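Local coordinates for tail fiber protein (Acinetobacter phage AM24, PDB 5W5P) that probably recognises, and may degrade, the capsular polysaccharide of its Acinetobacter host as the trimeric tailspike of the phage, at residues Gly223-Met231 / Thr254-Ile262; Ser365-Ala376 / Ala404-Ala415. All blocks are in the same frame, centred on the assembly; numbering follows the deposited sequence.

How the interactions relate
Both interactions join strands of neighbouring coils in the parallel beta-helix that forms the shaft of each subunit of this trimeric tailspike. Interaction 1 lies earlier along the chain and closes before interaction 2 opens; their centres are 26 Å apart and their nearest atoms about 14 Å, so they do not touch, but the parallel strand pairings of the helix run from one to the other. Interaction 1 turns its corner at Asn228 and Ser259, and interaction 2 has a turn with Asn372 and Asn411 between its strands. Each packs against the second subunit, interaction 2 against the third as well. A bound zinc ion lies about 13 Å from the side chain of Asn230 in interaction 1.

Interaction 1 of 2, residues Gly223-Met231 / Thr254-Ile262; sequences GDRLYNVNM and TGYVQSVTI
Gln258 lays its side chain across one face of the Tyr227 ring, just before two neighbouring coils of the beta-helix turn a corner at Asn228 and Ser259. With CG anti to the backbone N (chi1 167°) and the rest of the chain extended, glutamine is long enough to follow the ring. Its CB makes a CH-pi contact, 4.1 Å from the ring centroid of Tyr227; CD then passes 3.7 Å from Tyr227 CD2, and NE2 ends 3.6 Å from Tyr227 CE2, towards the rim. The amide plane is 20° from the ring plane, hence stacked. OE1 meets a water that also contacts Asn228 OD1 and Ser259 OG, while Ser259 OG bonds to Asn281 and Asn228 ND2 to Glu290 of the second subunit. The Tyr227 hydroxyl reaches beyond the amide to Arg249 and Asp196, and the same arginine pairs with Asp224.

A second water bridges the backbones before the corner, donating to Leu226 O and accepting from Gln258 N. From the corner onward the chains run parallel: Val229 N bonds to Ser259 O at 3.0 Å, Thr261 N to Val229 O, and Met231 N to Thr261 O. Beta-branched Val260, Thr261 and Ile262 suit this extended backbone. On the Asn230 and Thr261 face, Asn230 OD1 sits 3.4 Å from Thr261 CB, while ND2 binds Glu203; on the other, the selenium of selenomethionine Met231 lies 4.1 Å from Ile262 CG1. Ring-amide stacking and water bridges thus link the coils before and at the corner, and direct backbone bonds take over from Ser259 onward.

Interaction 2 of 2, residues Ser365-Ala376 / Ala404-Ala415; sequences SGVTFIGNQFGA and APPTFVGNWTNA
Asn372 and Asn411 occupy the same turn of successive coils and set their amides side by side, nearly coplanar (5°), in an asparagine run of the kind known from parallel beta-helices. Asn411 OD1 accepts twice, from Asn372 N at 2.9 Å and from Asn372 ND2 at 2.8 Å. Asn411 ND2 donates to Phe369 O at 3.0 Å from above the carbonyl plane, while Val409 N meets the same oxygen nearly end-on, so that two donors grip it. With CG anti to the carbonyl carbon (chi1 -55°), Asn411 can reach both groups. Asparagine suits the place because one short amide offers an acceptor to the turn, at Asn372 N, and a donor to strand 365-370, at Phe369 O. Asn372 ND2 also bonds to Phe333 O and Asn372 OD1 to Asn336 N, repeating the pattern one coil back, and Asn411 ND2 bonds to Asn430. Gly371 and Gly410 adopt the positive phi of this turn.

Along the strands, Gly366 N bonds to Ala404 O, Thr407 N to Val367 O, Phe369 N to Thr407 O and Gly371 N to Val409 O; beyond the turn, Trp412 N bonds to Asn372 O and Phe374 N to Trp412 O. Ser365 OG accepts from Ala404 N and bonds to Val402 O. A water joins the hydroxyls of Thr368 and Thr407.

The Phe369 and Phe408 rings lie almost parallel but barely overlap, centroids 4.5 Å apart; Phe333 stacks on Phe369 and Trp419 on Phe408. On the sheet face of Gln373 and Trp412, Tyr329 of the third subunit stacks on the indole. Thr413 OG1 accepts from Ala415 N in an ST turn and bonds to Asp388. At the far end, Asn414 OD1 uses an in-plane lone pair to accept from Ala376 N, 2.9 Å away.

Interaction 1 of 2, residues Gly223-Met231 / Thr254-Ile262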
loop_
_atom_site.group_PDB
_atom_site.type_symbol
_atom_site.label_atom_id
_atom_site.label_comp_id
_atom_site.label_asym_id
_atom_site.label_seq_id
_atom_site.Cartn_x
_atom_site.Cartn_y
_atom_site.Cartn_z
ATOM N N GLY A 223 15.170 20.587 -2.948
ATOM C CA GLY A 223 14.893 19.795 -1.762
ATOM C C GLY A 223 15.731 20.150 -0.553
ATOM O O GLY A 223 15.443 19.647 0.540
ATOM N N ASP A 224 16.765 20.981 -0.721
ATOM C CA ASP A 224 17.511 21.477 0.430
ATOM C C ASP A 224 16.663 22.399 1.289
ATOM O O ASP A 224 16.908 22.514 2.497
ATOM C CB ASP A 224 18.762 22.235 -0.020
ATOM C CG ASP A 224 19.861 21.327 -0.522
ATOM O OD1 ASP A 224 20.243 20.373 0.194
ATOM O OD2 ASP A 224 20.355 21.580 -1.640
ATOM N N ARG A 225 15.680 23.080 0.685
ATOM C CA ARG A 225 14.954 24.165 1.337
ATOM C C ARG A 225 13.446 23.979 1.377
ATOM O O ARG A 225 12.771 24.759 2.056
ATOM C CB ARG A 225 15.256 25.507 0.646
ATOM C CG ARG A 225 16.721 25.764 0.400
ATOM C CD ARG A 225 17.552 25.614 1.669
ATOM N NE ARG A 225 18.953 25.963 1.456
ATOM C CZ ARG A 225 19.881 25.935 2.407
ATOM N NH1 ARG A 225 19.557 25.562 3.638
ATOM N NH2 ARG A 225 21.137 26.260 2.123
ATOM N N LEU A 226 12.904 22.977 0.688
ATOM C CA LEU A 226 11.466 22.740 0.622
ATOM C C LEU A 226 11.169 21.385 1.249
ATOM O O LEU A 226 11.527 20.344 0.684
ATOM C CB LEU A 226 10.974 22.803 -0.825
ATOM C CG LEU A 226 11.102 24.188 -1.472
ATOM C CD1 LEU A 226 10.447 24.246 -2.850
ATOM C CD2 LEU A 226 10.517 25.245 -0.557
ATOM N N TYR A 227 10.530 21.401 2.417
ATOM C CA TYR A 227 10.117 20.199 3.126
ATOM C C TYR A 227 8.600 20.084 3.101
ATOM O O TYR A 227 7.888 21.051 2.819
ATOM C CB TYR A 227 10.599 20.210 4.582
ATOM C CG TYR A 227 12.095 20.351 4.776
ATOM C CD1 TYR A 227 12.984 20.047 3.752
ATOM C CD2 TYR A 227 12.618 20.772 6.000
ATOM C CE1 TYR A 227 14.349 20.175 3.932
ATOM C CE2 TYR A 227 13.988 20.899 6.191
ATOM C CZ TYR A 227 14.846 20.601 5.152
ATOM O OH TYR A 227 16.204 20.720 5.322
ATOM N N ASN A 228 8.113 18.886 3.421
ATOM C CA ASN A 228 6.685 18.587 3.456
ATOM C C ASN A 228 6.019 18.994 2.139
ATOM O O ASN A 228 5.147 19.863 2.088
ATOM C CB ASN A 228 6.010 19.260 4.655
ATOM C CG ASN A 228 6.505 18.721 5.994
ATOM O OD1 ASN A 228 7.599 18.168 6.092
ATOM N ND2 ASN A 228 5.699 18.896 7.032
ATOM N N VAL A 229 6.453 18.339 1.064
ATOM C CA VAL A 229 6.063 18.690 -0.295
ATOM C C VAL A 229 5.218 17.565 -0.873
ATOM O O VAL A 229 5.637 16.401 -0.870
ATOM C CB VAL A 229 7.292 18.953 -1.183
ATOM C CG1 VAL A 229 6.858 19.427 -2.567
ATOM C CG2 VAL A 229 8.212 19.967 -0.525
ATOM N N ASN A 230 4.041 17.915 -1.382
ATOM C CA ASN A 230 3.196 17.004 -2.150
ATOM C C ASN A 230 3.305 17.402 -3.621
ATOM O O ASN A 230 2.756 18.425 -4.039
ATOM C CB ASN A 230 1.748 17.059 -1.667
ATOM C CG ASN A 230 1.507 16.209 -0.436
ATOM O OD1 ASN A 230 2.109 15.151 -0.268
ATOM N ND2 ASN A 230 0.621 16.673 0.436
HETATM N N MSE A 231 4.027 16.601 -4.400
HETATM C CA MSE A 231 4.092 16.782 -5.847
HETATM C C MSE A 231 3.145 15.817 -6.540
HETATM O O MSE A 231 3.447 14.633 -6.654
HETATM C CB MSE A 231 5.509 16.560 -6.367
HETATM C CG MSE A 231 6.525 17.518 -5.812
HETATM SE SE MSE A 231 8.296 17.251 -6.566
HETATM C CE MSE A 231 8.133 18.266 -8.217
ATOM N N THR A 254 26.094 15.702 3.630
ATOM C CA THR A 254 25.638 15.909 2.263
ATOM C C THR A 254 24.270 16.571 2.307
ATOM O O THR A 254 23.665 16.728 3.371
ATOM C CB THR A 254 25.550 14.589 1.478
ATOM O OG1 THR A 254 24.457 13.809 1.980
ATOM C CG2 THR A 254 26.834 13.794 1.607
ATOM N N GLY A 255 23.775 16.964 1.135
ATOM C CA GLY A 255 22.398 17.388 1.039
ATOM C C GLY A 255 21.440 16.248 1.320
ATOM O O GLY A 255 21.798 15.072 1.289
ATOM N N TYR A 256 20.194 16.601 1.607
ATOM C CA TYR A 256 19.180 15.590 1.847
ATOM C C TYR A 256 17.801 16.152 1.540
ATOM O O TYR A 256 17.591 17.366 1.511
ATOM C CB TYR A 256 19.233 15.068 3.286
ATOM C CG TYR A 256 18.988 16.107 4.355
ATOM C CD1 TYR A 256 20.034 16.867 4.862
ATOM C CD2 TYR A 256 17.715 16.309 4.871
ATOM C CE1 TYR A 256 19.817 17.809 5.850
ATOM C CE2 TYR A 256 17.485 17.252 5.854
ATOM C CZ TYR A 256 18.541 17.998 6.344
ATOM O OH TYR A 256 18.315 18.936 7.325
ATOM N N VAL A 257 16.863 15.241 1.306
ATOM C CA VAL A 257 15.459 15.574 1.124
ATOM C C VAL A 257 14.706 15.107 2.361
ATOM O O VAL A 257 15.103 14.144 3.029
ATOM C CB VAL A 257 14.880 14.943 -0.163
ATOM C CG1 VAL A 257 15.678 15.394 -1.387
ATOM C CG2 VAL A 257 14.860 13.429 -0.065
ATOM N N GLN A 258 13.622 15.807 2.685
ATOM C CA GLN A 258 12.870 15.495 3.894
ATOM C C GLN A 258 11.382 15.645 3.622
ATOM O O GLN A 258 10.922 16.729 3.250
ATOM C CB GLN A 258 13.316 16.390 5.054
ATOM C CG GLN A 258 12.397 16.365 6.244
ATOM C CD GLN A 258 12.856 17.292 7.352
ATOM O OE1 GLN A 258 12.052 17.753 8.159
ATOM N NE2 GLN A 258 14.158 17.549 7.413
ATOM N N SER A 259 10.637 14.556 3.800
ATOM C CA SER A 259 9.184 14.533 3.657
ATOM C C SER A 259 8.754 15.079 2.294
ATOM O O SER A 259 8.150 16.143 2.174
ATOM C CB SER A 259 8.511 15.307 4.795
ATOM O OG SER A 259 8.680 14.655 6.039
ATOM N N VAL A 260 9.096 14.307 1.265
ATOM C CA VAL A 260 8.723 14.607 -0.114
ATOM C C VAL A 260 7.888 13.443 -0.629
ATOM O O VAL A 260 8.328 12.287 -0.570
ATOM C CB VAL A 260 9.954 14.841 -1.005
ATOM C CG1 VAL A 260 9.541 14.960 -2.476
ATOM C CG2 VAL A 260 10.705 16.085 -0.555
ATOM N N THR A 261 6.684 13.744 -1.116
ATOM C CA THR A 261 5.776 12.754 -1.680
ATOM C C THR A 261 5.553 13.089 -3.147
ATOM O O THR A 261 5.013 14.152 -3.467
ATOM C CB THR A 261 4.442 12.729 -0.928
ATOM O OG1 THR A 261 4.657 12.305 0.423
ATOM C CG2 THR A 261 3.452 11.780 -1.605
ATOM N N ILE A 262 5.970 12.189 -4.029
ATOM C CA ILE A 262 5.844 12.353 -5.472
ATOM C C ILE A 262 4.879 11.281 -5.960
ATOM O O ILE A 262 5.240 10.100 -6.041
ATOM C CB ILE A 262 7.206 12.247 -6.171
ATOM C CG1 ILE A 262 8.166 13.290 -5.602
ATOM C CG2 ILE A 262 7.056 12.392 -7.674
ATOM C CD1 ILE A 262 9.545 13.261 -6.213
HETATM O O HOH W 1 13.445 18.100 0.812
HETATM O O HOH W 2 9.300 16.943 8.042
HETATM O O HOH W 3 1.376 13.040 1.100
#

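Interaction 2 of 2, residues Ser365-Ala376 / Ala404-Ala415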
loop_
_atom_site.group_PDB
_atom_site.type_symbol
_atom_site.label_atom_id
_atom_site.label_comp_id
_atom_site.label_asym_id
_atom_site.label_seq_id
_atom_site.Cartn_x
_atom_site.Cartn_y
_atom_site.Cartn_z
ATOM N N SER A 365 18.469 -2.287 6.301
ATOM C CA SER A 365 17.858 -2.996 7.427
ATOM C C SER A 365 16.350 -2.788 7.393
ATOM O O SER A 365 15.872 -1.701 7.726
ATOM C CB SER A 365 18.449 -2.517 8.750
ATOM O OG SER A 365 18.056 -3.369 9.807
ATOM N N GLY A 366 15.614 -3.833 7.022
ATOM C CA GLY A 366 14.167 -3.759 6.970
ATOM C C GLY A 366 13.640 -3.232 5.651
ATOM O O GLY A 366 13.227 -2.074 5.563
ATOM N N VAL A 367 13.662 -4.071 4.614
ATOM C CA VAL A 367 13.192 -3.713 3.279
ATOM C C VAL A 367 12.341 -4.859 2.751
ATOM O O VAL A 367 12.744 -6.025 2.831
ATOM C CB VAL A 367 14.362 -3.421 2.311
ATOM C CG1 VAL A 367 13.841 -2.865 0.990
ATOM C CG2 VAL A 367 15.362 -2.463 2.938
ATOM N N THR A 368 11.165 -4.535 2.212
ATOM C CA THR A 368 10.220 -5.551 1.761
ATOM C C THR A 368 9.749 -5.243 0.349
ATOM O O THR A 368 9.296 -4.128 0.072
ATOM C CB THR A 368 9.017 -5.641 2.705
ATOM O OG1 THR A 368 9.478 -5.705 4.060
ATOM C CG2 THR A 368 8.191 -6.884 2.399
ATOM N N PHE A 369 9.845 -6.240 -0.533
ATOM C CA PHE A 369 9.368 -6.157 -1.912
ATOM C C PHE A 369 8.164 -7.073 -2.071
ATOM O O PHE A 369 8.286 -8.288 -1.907
ATOM C CB PHE A 369 10.463 -6.561 -2.898
ATOM C CG PHE A 369 11.655 -5.660 -2.880
ATOM C CD1 PHE A 369 12.660 -5.838 -1.942
ATOM C CD2 PHE A 369 11.772 -4.630 -3.802
ATOM C CE1 PHE A 369 13.762 -5.008 -1.922
ATOM C CE2 PHE A 369 12.877 -3.795 -3.791
ATOM C CZ PHE A 369 13.873 -3.984 -2.851
ATOM N N ILE A 370 7.009 -6.495 -2.400
ATOM C CA ILE A 370 5.763 -7.243 -2.524
ATOM C C ILE A 370 5.142 -6.943 -3.881
ATOM O O ILE A 370 4.898 -5.778 -4.211
ATOM C CB ILE A 370 4.774 -6.899 -1.397
ATOM C CG1 ILE A 370 5.431 -7.108 -0.028
ATOM C CG2 ILE A 370 3.508 -7.735 -1.527
ATOM C CD1 ILE A 370 4.612 -6.594 1.117
ATOM N N GLY A 371 4.901 -7.991 -4.668
ATOM C CA GLY A 371 4.038 -7.885 -5.832
ATOM C C GLY A 371 4.542 -7.039 -6.981
ATOM O O GLY A 371 3.734 -6.496 -7.739
ATOM N N ASN A 372 5.854 -6.915 -7.141
ATOM C CA ASN A 372 6.417 -6.207 -8.280
ATOM C C ASN A 372 6.523 -7.135 -9.484
ATOM O O ASN A 372 6.684 -8.350 -9.341
ATOM C CB ASN A 372 7.799 -5.647 -7.939
ATOM C CG ASN A 372 7.771 -4.722 -6.744
ATOM O OD1 ASN A 372 7.467 -3.540 -6.876
ATOM N ND2 ASN A 372 8.080 -5.257 -5.568
ATOM N N GLN A 373 6.424 -6.557 -10.677
ATOM C CA GLN A 373 6.749 -7.264 -11.909
ATOM C C GLN A 373 8.044 -6.697 -12.461
ATOM O O GLN A 373 8.106 -5.517 -12.821
ATOM C CB GLN A 373 5.645 -7.151 -12.957
ATOM C CG GLN A 373 6.070 -7.689 -14.314
ATOM C CD GLN A 373 5.087 -7.353 -15.420
ATOM O OE1 GLN A 373 5.262 -6.372 -16.146
ATOM N NE2 GLN A 373 4.058 -8.178 -15.568
ATOM N N PHE A 374 9.071 -7.535 -12.520
ATOM C CA PHE A 374 10.354 -7.151 -13.094
ATOM C C PHE A 374 10.453 -7.704 -14.516
ATOM O O PHE A 374 11.131 -8.696 -14.789
ATOM C CB PHE A 374 11.495 -7.656 -12.221
ATOM C CG PHE A 374 11.443 -7.176 -10.798
ATOM C CD1 PHE A 374 11.787 -5.874 -10.475
ATOM C CD2 PHE A 374 11.083 -8.044 -9.775
ATOM C CE1 PHE A 374 11.757 -5.436 -9.156
ATOM C CE2 PHE A 374 11.048 -7.615 -8.453
ATOM C CZ PHE A 374 11.384 -6.307 -8.143
ATOM N N GLY A 375 9.740 -7.040 -15.427
ATOM C CA GLY A 375 9.753 -7.428 -16.826
ATOM C C GLY A 375 10.996 -6.938 -17.539
ATOM O O GLY A 375 11.119 -5.747 -17.840
ATOM N N ALA A 376 11.926 -7.846 -17.818
ATOM C CA ALA A 376 13.239 -7.464 -18.312
ATOM C C ALA A 376 13.250 -7.335 -19.828
ATOM O O ALA A 376 12.532 -8.046 -20.541
ATOM C CB ALA A 376 14.293 -8.484 -17.882
ATOM N N ALA A 404 18.642 -6.266 9.258
ATOM C CA ALA A 404 17.709 -7.246 8.710
ATOM C C ALA A 404 17.772 -7.251 7.190
ATOM O O ALA A 404 17.497 -6.219 6.566
ATOM C CB ALA A 404 16.292 -6.940 9.178
ATOM N N PRO A 405 18.130 -8.367 6.560
ATOM C CA PRO A 405 18.177 -8.421 5.094
ATOM C C PRO A 405 16.794 -8.252 4.493
ATOM O O PRO A 405 15.778 -8.552 5.140
ATOM C CB PRO A 405 18.748 -9.822 4.810
ATOM C CG PRO A 405 19.465 -10.200 6.066
ATOM C CD PRO A 405 18.661 -9.595 7.177
ATOM N N PRO A 406 16.712 -7.772 3.255
ATOM C CA PRO A 406 15.406 -7.585 2.616
ATOM C C PRO A 406 14.722 -8.907 2.302
ATOM O O PRO A 406 15.360 -9.947 2.128
ATOM C CB PRO A 406 15.744 -6.822 1.328
ATOM C CG PRO A 406 17.099 -6.242 1.558
ATOM C CD PRO A 406 17.807 -7.219 2.443
ATOM N N THR A 407 13.394 -8.850 2.226
ATOM C CA THR A 407 12.585 -10.014 1.895
ATOM C C THR A 407 11.769 -9.728 0.639
ATOM O O THR A 407 11.544 -8.573 0.265
ATOM C CB THR A 407 11.657 -10.417 3.060
ATOM O OG1 THR A 407 10.645 -9.421 3.252
ATOM C CG2 THR A 407 12.456 -10.578 4.357
ATOM N N PHE A 408 11.352 -10.803 -0.028
ATOM C CA PHE A 408 10.616 -10.721 -1.284
ATOM C C PHE A 408 9.392 -11.621 -1.201
ATOM O O PHE A 408 9.519 -12.815 -0.911
ATOM C CB PHE A 408 11.495 -11.132 -2.475
ATOM C CG PHE A 408 12.601 -10.157 -2.790
ATOM C CD1 PHE A 408 13.771 -10.142 -2.042
ATOM C CD2 PHE A 408 12.474 -9.268 -3.846
ATOM C CE1 PHE A 408 14.786 -9.253 -2.333
ATOM C CE2 PHE A 408 13.484 -8.372 -4.144
ATOM C CZ PHE A 408 14.644 -8.362 -3.386
ATOM N N VAL A 409 8.215 -11.055 -1.461
ATOM C CA VAL A 409 6.955 -11.783 -1.375
ATOM C C VAL A 409 6.150 -11.512 -2.642
ATOM O O VAL A 409 5.848 -10.354 -2.956
ATOM C CB VAL A 409 6.144 -11.384 -0.130
ATOM C CG1 VAL A 409 4.737 -11.996 -0.180
ATOM C CG2 VAL A 409 6.880 -11.782 1.154
ATOM N N GLY A 410 5.804 -12.574 -3.366
ATOM C CA GLY A 410 4.833 -12.480 -4.440
ATOM C C GLY A 410 5.242 -11.662 -5.645
ATOM O O GLY A 410 4.369 -11.174 -6.370
ATOM N N ASN A 411 6.542 -11.499 -5.886
ATOM C CA ASN A 411 7.036 -10.765 -7.042
ATOM C C ASN A 411 7.141 -11.680 -8.260
ATOM O O ASN A 411 7.096 -12.905 -8.151
ATOM C CB ASN A 411 8.401 -10.139 -6.750
ATOM C CG ASN A 411 8.387 -9.264 -5.510
ATOM O OD1 ASN A 411 7.994 -8.094 -5.565
ATOM N ND2 ASN A 411 8.814 -9.830 -4.376
ATOM N N TRP A 412 7.295 -11.063 -9.430
ATOM C CA TRP A 412 7.394 -11.771 -10.701
ATOM C C TRP A 412 8.552 -11.193 -11.498
ATOM O O TRP A 412 8.595 -9.982 -11.743
ATOM C CB TRP A 412 6.099 -11.648 -11.519
ATOM C CG TRP A 412 6.045 -12.530 -12.739
ATOM C CD1 TRP A 412 5.355 -13.701 -12.869
ATOM C CD2 TRP A 412 6.697 -12.309 -14.002
ATOM N NE1 TRP A 412 5.539 -14.223 -14.126
ATOM C CE2 TRP A 412 6.358 -13.390 -14.841
ATOM C CE3 TRP A 412 7.538 -11.307 -14.502
ATOM C CZ2 TRP A 412 6.827 -13.498 -16.150
ATOM C CZ3 TRP A 412 8.010 -11.418 -15.799
ATOM C CH2 TRP A 412 7.653 -12.506 -16.609
ATOM N N THR A 413 9.470 -12.057 -11.923
ATOM C CA THR A 413 10.580 -11.640 -12.764
ATOM C C THR A 413 10.778 -12.659 -13.878
ATOM O O THR A 413 10.323 -13.801 -13.795
ATOM C CB THR A 413 11.883 -11.476 -11.962
ATOM O OG1 THR A 413 12.855 -10.782 -12.755
ATOM C CG2 THR A 413 12.447 -12.838 -11.552
ATOM N N ASN A 414 11.448 -12.214 -14.943
ATOM C CA ASN A 414 11.948 -13.107 -15.978
ATOM C C ASN A 414 13.404 -12.792 -16.293
ATOM O O ASN A 414 13.904 -13.166 -17.358
ATOM C CB ASN A 414 11.087 -13.040 -17.244
ATOM C CG ASN A 414 11.106 -11.669 -17.907
ATOM O OD1 ASN A 414 11.609 -10.693 -17.350
ATOM N ND2 ASN A 414 10.538 -11.594 -19.103
ATOM N N ALA A 415 14.082 -12.101 -15.385
ATOM C CA ALA A 415 15.485 -11.774 -15.535
ATOM C C ALA A 415 16.335 -12.928 -15.011
ATOM O O ALA A 415 15.825 -13.920 -14.484
ATOM C CB ALA A 415 15.802 -10.470 -14.805
HETATM O O HOH W 4 11.108 -7.687 5.191
HETATM O O HOH W 5 13.741 -6.863 6.083
HETATM O O HOH W 6 10.066 -9.116 -20.565
#